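Rhamnosidase B (Bacillus sp., PDB 2OKX) hydrolyses terminal non-reducing alpha-L-rhamnose residues from alpha-L-rhamnosides, as an inverting glycoside hydrolase of family 78. Local coordinates at residues W10-Q15 with V92-F97; N21-F26 with E152-R157; F805-A810 with Q817-D822. All coordinates share one frame; numbering follows the deposited sequence.

Contact 1 of 3, residues W10-Q15 with V92-F97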
loop_
_atom_site.group_PDB
_atom_site.type_symbol
_atom_site.label_atom_id
_atom_site.label_comp_id
_atom_site.label_asym_id
_atom_site.label_seq_id
_atom_site.Cartn_x
_atom_site.Cartn_y
_atom_site.Cartn_z
ATOM N N TRP A 10 -9.683 -2.629 28.695
ATOM C CA TRP A 10 -10.069 -2.299 27.332
ATOM C C TRP A 10 -11.450 -1.674 27.462
ATOM O O TRP A 10 -12.316 -2.220 28.153
ATOM C CB TRP A 10 -10.194 -3.553 26.468
ATOM C CG TRP A 10 -8.924 -4.070 25.887
ATOM C CD1 TRP A 10 -8.135 -5.063 26.382
ATOM C CD2 TRP A 10 -8.321 -3.651 24.656
ATOM N NE1 TRP A 10 -7.078 -5.299 25.533
ATOM C CE2 TRP A 10 -7.169 -4.443 24.465
ATOM C CE3 TRP A 10 -8.646 -2.686 23.694
ATOM C CZ2 TRP A 10 -6.338 -4.301 23.348
ATOM C CZ3 TRP A 10 -7.818 -2.544 22.580
ATOM C CH2 TRP A 10 -6.680 -3.349 22.419
ATOM N N ILE A 11 -11.665 -0.538 26.812
ATOM C CA ILE A 11 -12.961 0.117 26.879
ATOM C C ILE A 11 -13.467 0.525 25.505
ATOM O O ILE A 11 -12.693 0.687 24.558
ATOM C CB ILE A 11 -12.919 1.383 27.761
ATOM C CG1 ILE A 11 -11.954 2.408 27.161
ATOM C CG2 ILE A 11 -12.506 1.018 29.177
ATOM C CD1 ILE A 11 -11.946 3.746 27.887
ATOM N N TRP A 12 -14.779 0.677 25.404
ATOM C CA TRP A 12 -15.404 1.098 24.164
ATOM C C TRP A 12 -16.659 1.869 24.553
ATOM O O TRP A 12 -16.824 2.234 25.719
ATOM C CB TRP A 12 -15.758 -0.114 23.294
ATOM C CG TRP A 12 -16.162 0.267 21.894
ATOM C CD1 TRP A 12 -17.354 0.000 21.279
ATOM C CD2 TRP A 12 -15.388 1.028 20.955
ATOM N NE1 TRP A 12 -17.373 0.555 20.019
ATOM C CE2 TRP A 12 -16.179 1.190 19.794
ATOM C CE3 TRP A 12 -14.104 1.590 20.982
ATOM C CZ2 TRP A 12 -15.727 1.892 18.670
ATOM C CZ3 TRP A 12 -13.654 2.290 19.861
ATOM C CH2 TRP A 12 -14.467 2.432 18.722
ATOM N N GLY A 13 -17.526 2.130 23.584
ATOM C CA GLY A 13 -18.751 2.858 23.851
ATOM C C GLY A 13 -19.806 2.466 22.837
ATOM O O GLY A 13 -19.482 1.879 21.808
ATOM N N GLY A 14 -21.066 2.786 23.117
ATOM C CA GLY A 14 -22.130 2.429 22.195
ATOM C C GLY A 14 -22.560 0.986 22.389
ATOM O O GLY A 14 -21.952 0.256 23.172
ATOM N N GLN A 15 -23.602 0.567 21.676
ATOM C CA GLN A 15 -24.107 -0.798 21.799
ATOM C C GLN A 15 -23.379 -1.803 20.913
ATOM O O GLN A 15 -23.001 -2.881 21.372
ATOM C CB GLN A 15 -25.610 -0.842 21.494
ATOM C CG GLN A 15 -26.010 -0.241 20.154
ATOM C CD GLN A 15 -26.213 1.264 20.214
ATOM O OE1 GLN A 15 -25.291 2.021 20.529
ATOM N NE2 GLN A 15 -27.430 1.705 19.909
ATOM N N VAL A 92 -8.347 10.613 23.317
ATOM C CA VAL A 92 -7.994 9.701 22.244
ATOM C C VAL A 92 -9.090 9.572 21.204
ATOM O O VAL A 92 -10.279 9.544 21.533
ATOM C CB VAL A 92 -7.705 8.281 22.780
ATOM C CG1 VAL A 92 -7.222 7.388 21.641
ATOM C CG2 VAL A 92 -6.684 8.332 23.908
ATOM N N LEU A 93 -8.678 9.508 19.945
ATOM C CA LEU A 93 -9.606 9.315 18.842
ATOM C C LEU A 93 -9.300 7.908 18.361
ATOM O O LEU A 93 -8.163 7.611 18.000
ATOM C CB LEU A 93 -9.343 10.302 17.703
ATOM C CG LEU A 93 -10.162 10.005 16.439
ATOM C CD1 LEU A 93 -11.632 10.285 16.713
ATOM C CD2 LEU A 93 -9.672 10.859 15.277
ATOM N N VAL A 94 -10.295 7.030 18.380
ATOM C CA VAL A 94 -10.076 5.669 17.924
ATOM C C VAL A 94 -10.899 5.415 16.671
ATOM O O VAL A 94 -12.105 5.668 16.643
ATOM C CB VAL A 94 -10.462 4.629 19.009
ATOM C CG1 VAL A 94 -10.309 3.216 18.457
ATOM C CG2 VAL A 94 -9.582 4.806 20.241
ATOM N N LEU A 95 -10.231 4.946 15.622
ATOM C CA LEU A 95 -10.907 4.631 14.371
ATOM C C LEU A 95 -11.122 3.124 14.369
ATOM O O LEU A 95 -10.159 2.368 14.470
ATOM C CB LEU A 95 -10.040 4.999 13.158
ATOM C CG LEU A 95 -9.629 6.444 12.864
ATOM C CD1 LEU A 95 -8.581 6.908 13.875
ATOM C CD2 LEU A 95 -9.064 6.518 11.450
ATOM N N HIS A 96 -12.372 2.679 14.298
ATOM C CA HIS A 96 -12.621 1.243 14.243
ATOM C C HIS A 96 -13.199 0.926 12.875
ATOM O O HIS A 96 -14.264 1.418 12.519
ATOM C CB HIS A 96 -13.600 0.780 15.321
ATOM C CG HIS A 96 -13.800 -0.701 15.325
ATOM N ND1 HIS A 96 -12.826 -1.576 15.756
ATOM C CD2 HIS A 96 -14.803 -1.465 14.834
ATOM C CE1 HIS A 96 -13.218 -2.815 15.523
ATOM N NE2 HIS A 96 -14.414 -2.776 14.963
ATOM N N PHE A 97 -12.496 0.098 12.112
ATOM C CA PHE A 97 -12.936 -0.245 10.766
ATOM C C PHE A 97 -14.176 -1.132 10.722
ATOM O O PHE A 97 -15.074 -0.903 9.914
ATOM C CB PHE A 97 -11.797 -0.925 9.995
ATOM C CG PHE A 97 -10.540 -0.096 9.899
ATOM C CD1 PHE A 97 -10.608 1.283 9.719
ATOM C CD2 PHE A 97 -9.288 -0.702 9.955
ATOM C CE1 PHE A 97 -9.443 2.052 9.593
ATOM C CE2 PHE A 97 -8.120 0.053 9.830
ATOM C CZ PHE A 97 -8.199 1.432 9.647
#

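Contact 2 of 3, residues N21-F26 with E152-R157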
loop_
_atom_site.group_PDB
_atom_site.type_symbol
_atom_site.label_atom_id
_atom_site.label_comp_id
_atom_site.label_asym_id
_atom_site.label_seq_id
_atom_site.Cartn_x
_atom_site.Cartn_y
_atom_site.Cartn_z
ATOM N N ASN A 21 -16.745 1.458 10.123
ATOM C CA ASN A 21 -16.196 2.795 9.912
ATOM C C ASN A 21 -16.664 3.819 10.948
ATOM O O ASN A 21 -17.283 4.818 10.601
ATOM C CB ASN A 21 -16.597 3.252 8.505
ATOM C CG ASN A 21 -15.949 4.565 8.091
ATOM O OD1 ASN A 21 -16.404 5.218 7.151
ATOM N ND2 ASN A 21 -14.886 4.946 8.776
ATOM N N GLU A 22 -16.359 3.575 12.219
ATOM C CA GLU A 22 -16.764 4.501 13.268
ATOM C C GLU A 22 -15.577 5.111 13.996
ATOM O O GLU A 22 -14.684 4.401 14.450
ATOM C CB GLU A 22 -17.666 3.795 14.292
ATOM C CG GLU A 22 -18.103 4.692 15.450
ATOM C CD GLU A 22 -19.033 3.992 16.427
ATOM O OE1 GLU A 22 -18.574 3.583 17.522
ATOM O OE2 GLU A 22 -20.226 3.843 16.091
ATOM N N TRP A 23 -15.577 6.435 14.103
ATOM C CA TRP A 23 -14.518 7.145 14.809
ATOM C C TRP A 23 -15.097 7.557 16.162
ATOM O O TRP A 23 -16.097 8.268 16.230
ATOM C CB TRP A 23 -14.073 8.367 13.996
ATOM C CG TRP A 23 -13.383 7.993 12.705
ATOM C CD1 TRP A 23 -13.237 6.734 12.184
ATOM C CD2 TRP A 23 -12.742 8.883 11.782
ATOM N NE1 TRP A 23 -12.545 6.788 10.998
ATOM C CE2 TRP A 23 -12.229 8.093 10.727
ATOM C CE3 TRP A 23 -12.549 10.271 11.743
ATOM C CZ2 TRP A 23 -11.534 8.647 9.643
ATOM C CZ3 TRP A 23 -11.858 10.822 10.663
ATOM C CH2 TRP A 23 -11.360 10.009 9.630
ATOM N N ARG A 24 -14.471 7.091 17.236
ATOM C CA ARG A 24 -14.952 7.377 18.583
ATOM C C ARG A 24 -13.933 8.087 19.469
ATOM O O ARG A 24 -12.755 7.734 19.486
ATOM C CB ARG A 24 -15.398 6.064 19.234
ATOM C CG ARG A 24 -15.816 6.161 20.692
ATOM C CD ARG A 24 -16.427 4.838 21.149
ATOM N NE ARG A 24 -17.732 4.611 20.536
ATOM C CZ ARG A 24 -18.852 5.228 20.903
ATOM N NH1 ARG A 24 -18.835 6.114 21.892
ATOM N NH2 ARG A 24 -19.992 4.965 20.278
ATOM N N CYS A 25 -14.410 9.085 20.210
ATOM C CA CYS A 25 -13.575 9.874 21.111
ATOM C C CYS A 25 -13.613 9.358 22.544
ATOM O O CYS A 25 -14.642 8.873 23.014
ATOM C CB CYS A 25 -14.040 11.332 21.123
ATOM S SG CYS A 25 -14.138 12.131 19.511
ATOM N N PHE A 26 -12.481 9.477 23.233
ATOM C CA PHE A 26 -12.373 9.066 24.627
ATOM C C PHE A 26 -11.646 10.156 25.406
ATOM O O PHE A 26 -10.711 10.777 24.895
ATOM C CB PHE A 26 -11.604 7.748 24.764
ATOM C CG PHE A 26 -12.315 6.561 24.177
ATOM C CD1 PHE A 26 -12.176 6.243 22.828
ATOM C CD2 PHE A 26 -13.135 5.766 24.973
ATOM C CE1 PHE A 26 -12.844 5.152 22.281
ATOM C CE2 PHE A 26 -13.808 4.672 24.438
ATOM C CZ PHE A 26 -13.663 4.364 23.089
ATOM N N GLU A 152 -12.812 9.363 4.660
ATOM C CA GLU A 152 -13.838 9.997 5.475
ATOM C C GLU A 152 -14.639 11.155 4.904
ATOM O O GLU A 152 -14.254 11.797 3.928
ATOM C CB GLU A 152 -13.244 10.420 6.831
ATOM C CG GLU A 152 -12.476 11.755 6.861
ATOM C CD GLU A 152 -11.009 11.640 6.451
ATOM O OE1 GLU A 152 -10.218 12.524 6.851
ATOM O OE2 GLU A 152 -10.647 10.682 5.733
ATOM N N VAL A 153 -15.790 11.376 5.532
ATOM C CA VAL A 153 -16.704 12.465 5.208
ATOM C C VAL A 153 -17.040 13.037 6.583
ATOM O O VAL A 153 -17.649 12.355 7.413
ATOM C CB VAL A 153 -17.989 11.961 4.532
ATOM C CG1 VAL A 153 -18.999 13.097 4.438
ATOM C CG2 VAL A 153 -17.669 11.437 3.142
ATOM N N ILE A 154 -16.622 14.276 6.824
ATOM C CA ILE A 154 -16.828 14.924 8.116
ATOM C C ILE A 154 -17.601 16.230 8.010
ATOM O O ILE A 154 -17.200 17.135 7.281
ATOM C CB ILE A 154 -15.468 15.261 8.787
ATOM C CG1 ILE A 154 -14.558 14.030 8.811
ATOM C CG2 ILE A 154 -15.700 15.798 10.194
ATOM C CD1 ILE A 154 -15.036 12.903 9.706
ATOM N N ASP A 155 -18.703 16.331 8.746
ATOM C CA ASP A 155 -19.492 17.556 8.750
ATOM C C ASP A 155 -19.148 18.269 10.052
ATOM O O ASP A 155 -19.667 17.933 11.121
ATOM C CB ASP A 155 -20.986 17.236 8.687
ATOM C CG ASP A 155 -21.836 18.478 8.526
ATOM O OD1 ASP A 155 -22.966 18.363 8.001
ATOM O OD2 ASP A 155 -21.378 19.568 8.931
ATOM N N ALA A 156 -18.256 19.249 9.949
ATOM C CA ALA A 156 -17.781 20.003 11.102
ATOM C C ALA A 156 -18.871 20.752 11.865
ATOM O O ALA A 156 -18.667 21.151 13.010
ATOM C CB ALA A 156 -16.685 20.972 10.664
ATOM N N ARG A 157 -20.024 20.947 11.241
ATOM C CA ARG A 157 -21.119 21.639 11.913
ATOM C C ARG A 157 -21.638 20.833 13.106
ATOM O O ARG A 157 -22.257 21.385 14.016
ATOM C CB ARG A 157 -22.253 21.910 10.926
ATOM C CG ARG A 157 -21.877 22.909 9.853
ATOM C CD ARG A 157 -22.937 22.998 8.782
ATOM N NE ARG A 157 -23.150 21.718 8.113
ATOM C CZ ARG A 157 -23.926 21.561 7.047
ATOM N NH1 ARG A 157 -24.563 22.606 6.527
ATOM N NH2 ARG A 157 -24.070 20.360 6.499
#

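Contact 3 of 3, residues F805-A810 with Q817-D822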
loop_
_atom_site.group_PDB
_atom_site.type_symbol
_atom_site.label_atom_id
_atom_site.label_comp_id
_atom_site.label_asym_id
_atom_site.label_seq_id
_atom_site.Cartn_x
_atom_site.Cartn_y
_atom_site.Cartn_z
ATOM N N PHE A 805 15.681 -5.823 -10.892
ATOM C CA PHE A 805 16.587 -5.977 -9.754
ATOM C C PHE A 805 17.326 -7.309 -9.843
ATOM O O PHE A 805 18.549 -7.364 -9.691
ATOM C CB PHE A 805 15.805 -5.909 -8.437
ATOM C CG PHE A 805 16.674 -5.729 -7.217
ATOM C CD1 PHE A 805 17.565 -6.723 -6.821
ATOM C CD2 PHE A 805 16.586 -4.566 -6.456
ATOM C CE1 PHE A 805 18.358 -6.564 -5.682
ATOM C CE2 PHE A 805 17.371 -4.394 -5.316
ATOM C CZ PHE A 805 18.260 -5.395 -4.926
ATOM N N PHE A 806 16.576 -8.378 -10.080
ATOM C CA PHE A 806 17.165 -9.705 -10.192
ATOM C C PHE A 806 18.074 -9.757 -11.418
ATOM O O PHE A 806 19.128 -10.391 -11.395
ATOM C CB PHE A 806 16.058 -10.762 -10.286
ATOM C CG PHE A 806 15.204 -10.851 -9.048
ATOM C CD1 PHE A 806 15.753 -11.255 -7.837
ATOM C CD2 PHE A 806 13.854 -10.510 -9.088
ATOM C CE1 PHE A 806 14.971 -11.319 -6.678
ATOM C CE2 PHE A 806 13.064 -10.570 -7.937
ATOM C CZ PHE A 806 13.622 -10.974 -6.731
ATOM N N TYR A 807 17.670 -9.070 -12.480
ATOM C CA TYR A 807 18.459 -9.027 -13.707
ATOM C C TYR A 807 19.817 -8.367 -13.438
ATOM O O TYR A 807 20.851 -8.823 -13.937
ATOM C CB TYR A 807 17.687 -8.259 -14.784
ATOM C CG TYR A 807 18.427 -8.060 -16.090
ATOM C CD1 TYR A 807 19.048 -9.128 -16.742
ATOM C CD2 TYR A 807 18.485 -6.805 -16.684
ATOM C CE1 TYR A 807 19.709 -8.942 -17.956
ATOM C CE2 TYR A 807 19.137 -6.608 -17.893
ATOM C CZ TYR A 807 19.746 -7.680 -18.523
ATOM O OH TYR A 807 20.381 -7.474 -19.720
ATOM N N TYR A 808 19.812 -7.303 -12.642
ATOM C CA TYR A 808 21.054 -6.604 -12.317
ATOM C C TYR A 808 21.954 -7.479 -11.444
ATOM O O TYR A 808 23.178 -7.442 -11.573
ATOM C CB TYR A 808 20.760 -5.268 -11.620
ATOM C CG TYR A 808 19.972 -4.283 -12.475
ATOM C CD1 TYR A 808 19.929 -4.407 -13.865
ATOM C CD2 TYR A 808 19.278 -3.221 -11.890
ATOM C CE1 TYR A 808 19.207 -3.493 -14.656
ATOM C CE2 TYR A 808 18.559 -2.307 -12.667
ATOM C CZ TYR A 808 18.526 -2.449 -14.045
ATOM O OH TYR A 808 17.820 -1.544 -14.811
ATOM N N GLU A 809 21.356 -8.263 -10.553
ATOM C CA GLU A 809 22.153 -9.147 -9.710
ATOM C C GLU A 809 22.866 -10.143 -10.625
ATOM O O GLU A 809 24.010 -10.529 -10.372
ATOM C CB GLU A 809 21.272 -9.888 -8.700
ATOM C CG GLU A 809 20.827 -9.036 -7.510
ATOM C CD GLU A 809 20.071 -9.837 -6.457
ATOM O OE1 GLU A 809 18.925 -10.258 -6.724
ATOM O OE2 GLU A 809 20.626 -10.050 -5.360
ATOM N N ALA A 810 22.184 -10.542 -11.697
ATOM C CA ALA A 810 22.751 -11.470 -12.665
ATOM C C ALA A 810 23.878 -10.793 -13.447
ATOM O O ALA A 810 24.924 -11.405 -13.686
ATOM C CB ALA A 810 21.664 -11.963 -13.629
ATOM N N GLN A 817 28.768 -4.784 -15.622
ATOM C CA GLN A 817 28.333 -3.543 -14.995
ATOM C C GLN A 817 27.947 -2.450 -15.986
ATOM O O GLN A 817 27.011 -1.691 -15.735
ATOM C CB GLN A 817 29.420 -3.013 -14.051
ATOM C CG GLN A 817 29.607 -3.821 -12.757
ATOM C CD GLN A 817 30.429 -5.082 -12.950
ATOM O OE1 GLN A 817 31.080 -5.262 -13.978
ATOM N NE2 GLN A 817 30.415 -5.956 -11.949
ATOM N N THR A 818 28.659 -2.361 -17.107
ATOM C CA THR A 818 28.348 -1.337 -18.098
ATOM C C THR A 818 26.954 -1.555 -18.685
ATOM O O THR A 818 26.201 -0.598 -18.891
ATOM C CB THR A 818 29.400 -1.318 -19.226
ATOM O OG1 THR A 818 30.674 -0.952 -18.677
ATOM C CG2 THR A 818 29.014 -0.304 -20.301
ATOM N N LEU A 819 26.611 -2.812 -18.942
ATOM C CA LEU A 819 25.301 -3.147 -19.483
ATOM C C LEU A 819 24.237 -2.793 -18.446
ATOM O O LEU A 819 23.133 -2.368 -18.789
ATOM C CB LEU A 819 25.218 -4.641 -19.798
ATOM C CG LEU A 819 23.899 -5.089 -20.432
ATOM C CD1 LEU A 819 23.736 -4.419 -21.793
ATOM C CD2 LEU A 819 23.881 -6.607 -20.578
ATOM N N MET A 820 24.581 -2.988 -17.175
ATOM C CA MET A 820 23.678 -2.678 -16.075
ATOM C C MET A 820 23.401 -1.177 -16.081
ATOM O O MET A 820 22.248 -0.751 -15.996
ATOM C CB MET A 820 24.310 -3.090 -14.741
ATOM C CG MET A 820 23.419 -2.878 -13.523
ATOM S SD MET A 820 24.352 -2.890 -11.965
ATOM C CE MET A 820 24.931 -4.586 -11.922
ATOM N N LEU A 821 24.456 -0.374 -16.191
ATOM C CA LEU A 821 24.293 1.076 -16.216
ATOM C C LEU A 821 23.448 1.539 -17.394
ATOM O O LEU A 821 22.583 2.405 -17.242
ATOM C CB LEU A 821 25.654 1.783 -16.269
ATOM C CG LEU A 821 26.503 1.748 -15.000
ATOM C CD1 LEU A 821 27.669 2.718 -15.154
ATOM C CD2 LEU A 821 25.653 2.134 -13.799
ATOM N N ASP A 822 23.700 0.979 -18.570
ATOM C CA ASP A 822 22.925 1.377 -19.737
ATOM C C ASP A 822 21.460 0.996 -19.595
ATOM O O ASP A 822 20.581 1.715 -20.071
ATOM C CB ASP A 822 23.508 0.775 -21.016
ATOM C CG ASP A 822 24.794 1.457 -21.442
ATOM O OD1 ASP A 822 24.980 2.648 -21.113
ATOM O OD2 ASP A 822 25.611 0.811 -22.122
#

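Contact 1 of 3, residues W10-Q15 with V92-F97
Val94 is the first residue of segment 92-97 to meet Trp12. It starts its side chain toward 10-15, and its CG1 lies at the edge of the indole, near the ring plane, 3.7 Å from Trp12 CZ3, while its CB stands 4.0 Å from the same carbon. Leu95, next along, starts off away from 10-15, in the alternation expected of a strand, and touches Trp23 of strand 22-31 instead. His96 points toward Trp12 again and offers its CB, which lies obliquely to the indole, 3.9 Å from Trp12 CH2. The imidazole itself stands farther off: its centroid is 5.9 Å from that of the six-membered ring of Trp12, with the planes at 62°, an oblique aromatic pair. The nitrogens of His96 are engaged elsewhere, NE2 with Ser18 OG and ND1 with Asp47 O, which fixes the turn of the ring. On the other side of the contact, Trp12 holds CG anti to its own N (chi1 -169°), and this carries the benzo end of the indole across the 9.4 Å between Trp12 CA and Val94 CA. Arg24 of strand 22-31 makes a cation-pi contact with the same indole. The chemistry is thus apolar and aromatic: one buried ring spans two non-adjacent strands of a sheet in the N-terminal domain, while both ring nitrogens of His96 are satisfied elsewhere in the chain.

Contact 2 of 3, residues N21-F26 with E152-R157
The indole of Trp23 and the side chain of Glu152 cross at about a right angle, and the benzo corner of the ring does the touching. Trp23 CH2 comes 3.4 Å from Glu152 CB and 3.5 Å from Glu152 CG, so the aliphatic part of the glutamate bears on the tryptophan obliquely. The carboxylate follows at the rim: Glu152 OE1 lies in the indole plane, 3.9 Å from Trp23 CH2, while the carboxylate plane is turned 51° from that of the ring. The bend at chi2 (-85°) keeps Glu152 CD by the ring too, 3.6 Å from Trp23 CH2, instead of letting the chain run on past it. The buried acid is well provided for by the chain beyond: OE1 bonds to Tyr497 OH and Ser499 OG, and OE2 pairs with Arg503, an environment that would probably favour the charged form. Ile154 also crosses the indole at about a right angle, setting its CD1 3.9 Å from Trp23 CZ3. Its CG1 lies anti to the carbonyl carbon (chi1 -51°), and the chain beyond brings CD1 to the ring. Strand 22-31 belongs to the seven-stranded antiparallel sheet, whereas 153-155 runs parallel to strand 485-489 in another sheet. Trp23 bridges the two, with Leu93 and Leu95 of strand 87-96 against it and Tyr497 of strand 493-498 touching both Trp23 and Ile154.

Contact 3 of 3, residues F805-A810 with Q817-D822
Tyr807 opens the contact with its hydroxyl, which lies 3.7 Å from Leu819 CD2; the two side chains cross at about a right angle. CG of Tyr807 is anti to the backbone N (chi1 176°), which lays the phenol across the gap, with its hydroxyl against helix 817-833. The touch on the leucine methyl is van der Waals only, and the polar need of Tyr807 OH is met by the backbone carbonyl of Leu788. Tyr808 follows and carries most of the contact with Met820, with 6.0 Å between Tyr808 CA and Met820 CA. Met820 CG approaches the ring obliquely, 3.8 Å from Tyr808 CD1, and makes an off-centre CH-pi contact, 4.2 Å from the centroid and 29° off the ring normal. The sulfur lies farther out, with Met820 SD 5.3 Å from the centroid of the Tyr808 ring in an oblique Met-aromatic contact. A bend at chi3 (-65°) then turns the methyl back onto the first helix, where Met820 CE rests 3.4 Å from Tyr808 O. The phenol is held at its far end by Asp823, through the Tyr808 OH, and Phe871 of helix 868-876 meets the ring edge-to-face. Met820 also touches Phe871 and Ser875. An alanine in place of Met820 would probably open a gap beside the Tyr808 ring and strip the Tyr808 carbonyl of the methyl that covers it. Two consecutive helices joined by a short turn and packed through such side chains form a helical hairpin, in keeping with the six-hairpin glycosidase domain, the (alpha/alpha)6 barrel that is the catalytic fold of family 78.

In the fold
From the N terminus, strand 9-12 leads into strand 22-31, so contacts 1 and 2 open one after the other. Contact 1 closes first, at 92-97, and contact 2 later, at 152-157: the two loops cross rather than nest. Strands 22-31 and 87-96 are neighbours in one antiparallel sheet, where Val94 N and Arg24 O are probably hydrogen-bonded; contact 1 therefore works within this N-terminal sheet, while contact 2 ties it to the sheet holding strands 153-155 and 485-489. Contact 3 comes far later, closing only a short turn between consecutive helices of the barrel. Its centre lies about 50 Å from that of contact 2, across the chain's centre, with no touch.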